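Local coordinates for Serine/threonine-protein phosphatase 2A regulatory subunit B'' subunit alpha (Homo sapiens, PDB 4I5J) that serves as a calcium-binding EF-hand regulatory subunit of protein phosphatase 2A, which might modulate the substrate selectivity, activity and localization of the catalytic enzyme, at residues 124-127 against 128-132. Residues are numbered along the deposited sequence; the frame is centred on the assembly and turned at random.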
ATOM      1  N   GLU A 124     -17.783   3.931  -1.621  1.00 35.17           N
ATOM      2  CA  GLU A 124     -18.563   2.765  -1.186  1.00 41.45           C
ATOM      3  C   GLU A 124     -18.330   2.365   0.286  1.00 47.27           C
ATOM      4  O   GLU A 124     -19.252   1.924   0.961  1.00 47.87           O
ATOM      5  CB  GLU A 124     -18.268   1.577  -2.110  1.00 44.90           C
ATOM      6  CG  GLU A 124     -19.049   0.298  -1.810  1.00 60.66           C
ATOM      7  CD  GLU A 124     -18.879  -0.777  -2.895  1.00 73.49           C
ATOM      8  OE1 GLU A 124     -17.748  -0.961  -3.405  1.00 68.05           O
ATOM      9  OE2 GLU A 124     -19.886  -1.435  -3.248  1.00 85.70           O
ATOM     10  N   LEU A 125     -17.106   2.528   0.781  1.00 41.59           N
ATOM     11  CA  LEU A 125     -16.760   2.095   2.137  1.00 33.35           C
ATOM     12  C   LEU A 125     -16.999   3.150   3.215  1.00 36.68           C
ATOM     13  O   LEU A 125     -17.085   2.837   4.418  1.00 39.51           O
ATOM     14  CB  LEU A 125     -15.293   1.689   2.183  1.00 31.36           C
ATOM     15  CG  LEU A 125     -14.963   0.376   1.486  1.00 39.37           C
ATOM     16  CD1 LEU A 125     -13.469   0.227   1.448  1.00 43.05           C
ATOM     17  CD2 LEU A 125     -15.582  -0.780   2.257  1.00 41.74           C
ATOM     18  N   ASP A 126     -17.059   4.403   2.785  1.00 47.62           N
ATOM     19  CA  ASP A 126     -17.282   5.513   3.689  1.00 47.47           C
ATOM     20  C   ASP A 126     -18.774   5.611   3.959  1.00 48.37           C
ATOM     21  O   ASP A 126     -19.437   6.524   3.471  1.00 44.58           O
ATOM     22  CB  ASP A 126     -16.772   6.797   3.060  1.00 46.38           C
ATOM     23  CG  ASP A 126     -16.890   7.985   3.979  1.00 42.84           C
ATOM     24  OD1 ASP A 126     -17.273   7.802   5.150  1.00 41.44           O
ATOM     25  OD2 ASP A 126     -16.581   9.107   3.523  1.00 40.88           O
ATOM     26  N   THR A 127     -19.274   4.658   4.745  1.00 45.53           N
ATOM     27  CA  THR A 127     -20.699   4.491   5.012  1.00 52.87           C
ATOM     28  C   THR A 127     -21.335   5.728   5.621  1.00 55.01           C
ATOM     29  O   THR A 127     -22.415   6.136   5.226  1.00 63.14           O
ATOM     30  CB  THR A 127     -20.940   3.293   5.952  1.00 56.87           C
ATOM     31  OG1 THR A 127     -20.566   2.094   5.273  1.00 59.79           O
ATOM     32  CG2 THR A 127     -22.416   3.201   6.337  1.00 67.59           C
ATOM     33  N   ASP A 128     -20.651   6.332   6.581  1.00 61.02           N
ATOM     34  CA  ASP A 128     -21.175   7.523   7.239  1.00 60.72           C
ATOM     35  C   ASP A 128     -20.955   8.775   6.398  1.00 55.33           C
ATOM     36  O   ASP A 128     -21.303   9.870   6.819  1.00 58.12           O
ATOM     37  CB  ASP A 128     -20.510   7.700   8.605  1.00 58.62           C
ATOM     38  CG  ASP A 128     -20.544   6.432   9.433  1.00 71.26           C
ATOM     39  OD1 ASP A 128     -21.627   5.815   9.523  1.00 73.03           O
ATOM     40  OD2 ASP A 128     -19.487   6.043   9.981  1.00 78.85           O
ATOM     41  N   HIS A 129     -20.364   8.597   5.220  1.00 54.25           N
ATOM     42  CA  HIS A 129     -19.929   9.700   4.358  1.00 52.45           C
ATOM     43  C   HIS A 129     -19.257  10.836   5.102  1.00 48.48           C
ATOM     44  O   HIS A 129     -19.570  12.002   4.885  1.00 50.85           O
ATOM     45  CB  HIS A 129     -21.099  10.204   3.510  1.00 60.05           C
ATOM     46  CG  HIS A 129     -21.662   9.154   2.611  1.00 61.93           C
ATOM     47  ND1 HIS A 129     -20.948   8.618   1.558  1.00 67.30           N
ATOM     48  CD2 HIS A 129     -22.844   8.491   2.640  1.00 64.14           C
ATOM     49  CE1 HIS A 129     -21.677   7.691   0.963  1.00 69.39           C
ATOM     50  NE2 HIS A 129     -22.835   7.597   1.597  1.00 67.14           N
ATOM     51  N   ASP A 130     -18.325  10.484   5.981  1.00 49.35           N
ATOM     52  CA  ASP A 130     -17.639  11.458   6.825  1.00 45.16           C
ATOM     53  C   ASP A 130     -16.156  11.589   6.490  1.00 44.42           C
ATOM     54  O   ASP A 130     -15.388  12.127   7.282  1.00 49.87           O
ATOM     55  CB  ASP A 130     -17.796  11.072   8.299  1.00 45.51           C
ATOM     56  CG  ASP A 130     -17.128   9.737   8.639  1.00 54.10           C
ATOM     57  OD1 ASP A 130     -16.720   8.997   7.713  1.00 53.33           O
ATOM     58  OD2 ASP A 130     -17.021   9.422   9.842  1.00 55.30           O
ATOM     59  N   LEU A 131     -15.763  11.068   5.331  1.00 45.86           N
ATOM     60  CA  LEU A 131     -14.372  11.106   4.848  1.00 40.78           C
ATOM     61  C   LEU A 131     -13.385  10.201   5.606  1.00 43.21           C
ATOM     62  O   LEU A 131     -12.170  10.331   5.446  1.00 44.60           O
ATOM     63  CB  LEU A 131     -13.851  12.540   4.786  1.00 41.01           C
ATOM     64  CG  LEU A 131     -14.791  13.498   4.029  1.00 52.32           C
ATOM     65  CD1 LEU A 131     -14.147  14.859   3.854  1.00 56.45           C
ATOM     66  CD2 LEU A 131     -15.240  12.927   2.679  1.00 46.21           C
ATOM     67  N   TYR A 132     -13.907   9.296   6.430  1.00 39.57           N
ATOM     68  CA  TYR A 132     -13.077   8.283   7.073  1.00 38.27           C
ATOM     69  C   TYR A 132     -13.695   6.908   6.928  1.00 36.78           C
ATOM     70  O   TYR A 132     -14.909   6.773   6.804  1.00 34.54           O
ATOM     71  CB  TYR A 132     -12.865   8.592   8.558  1.00 44.66           C
ATOM     72  CG  TYR A 132     -12.079   9.863   8.784  1.00 55.39           C
ATOM     73  CD1 TYR A 132     -12.720  11.099   8.821  1.00 58.98           C
ATOM     74  CD2 TYR A 132     -10.690   9.832   8.932  1.00 48.71           C
ATOM     75  CE1 TYR A 132     -12.003  12.267   9.015  1.00 61.87           C
ATOM     76  CE2 TYR A 132      -9.969  10.988   9.127  1.00 51.45           C
ATOM     77  CZ  TYR A 132     -10.630  12.207   9.168  1.00 60.35           C
ATOM     78  OH  TYR A 132      -9.919  13.370   9.359  1.00 61.99           O
TER
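With CG of D126 trans to its own backbone N (chi1 -176°), the carboxylate reaches into the following loop and meets D130, whose chi1 of 64° turns its OD1 back toward it. D126 grips two successive amides: OD1 takes the N-H of D130 at 3.0 Å and OD2 that of L131 at 2.8 Å, both on the syn side, about 20° out of the carboxylate plane. Bonded at both oxygens, the carboxylate is held against rotation. D126 OD1 also lies 2.9 Å from D130 OD1, and Y132 O stands 3.1 Å from D126 OD1 and 3.0 Å from D130 OD1. This cluster would be consistent with a shared proton or bound cation: D126, D128, D130 and Y132 O fit EF-hand loop positions 1, 3, 5 and 7, although the calcium seen is at D200-E211. D130 OD1 accepts the Y132 N-H, closing an Asx turn; its OD2 pairs with R170. In the type I turn D126-H129, H129 N donates to D126 O, which also lies over one imidazole face. Replacing D126 by an alanine would probably leave the D130 and L131 amides without acceptors and the turn free to open. The loop links helix 112-125 to strand 133-134, with L125 and T127 packing on helix 135-138.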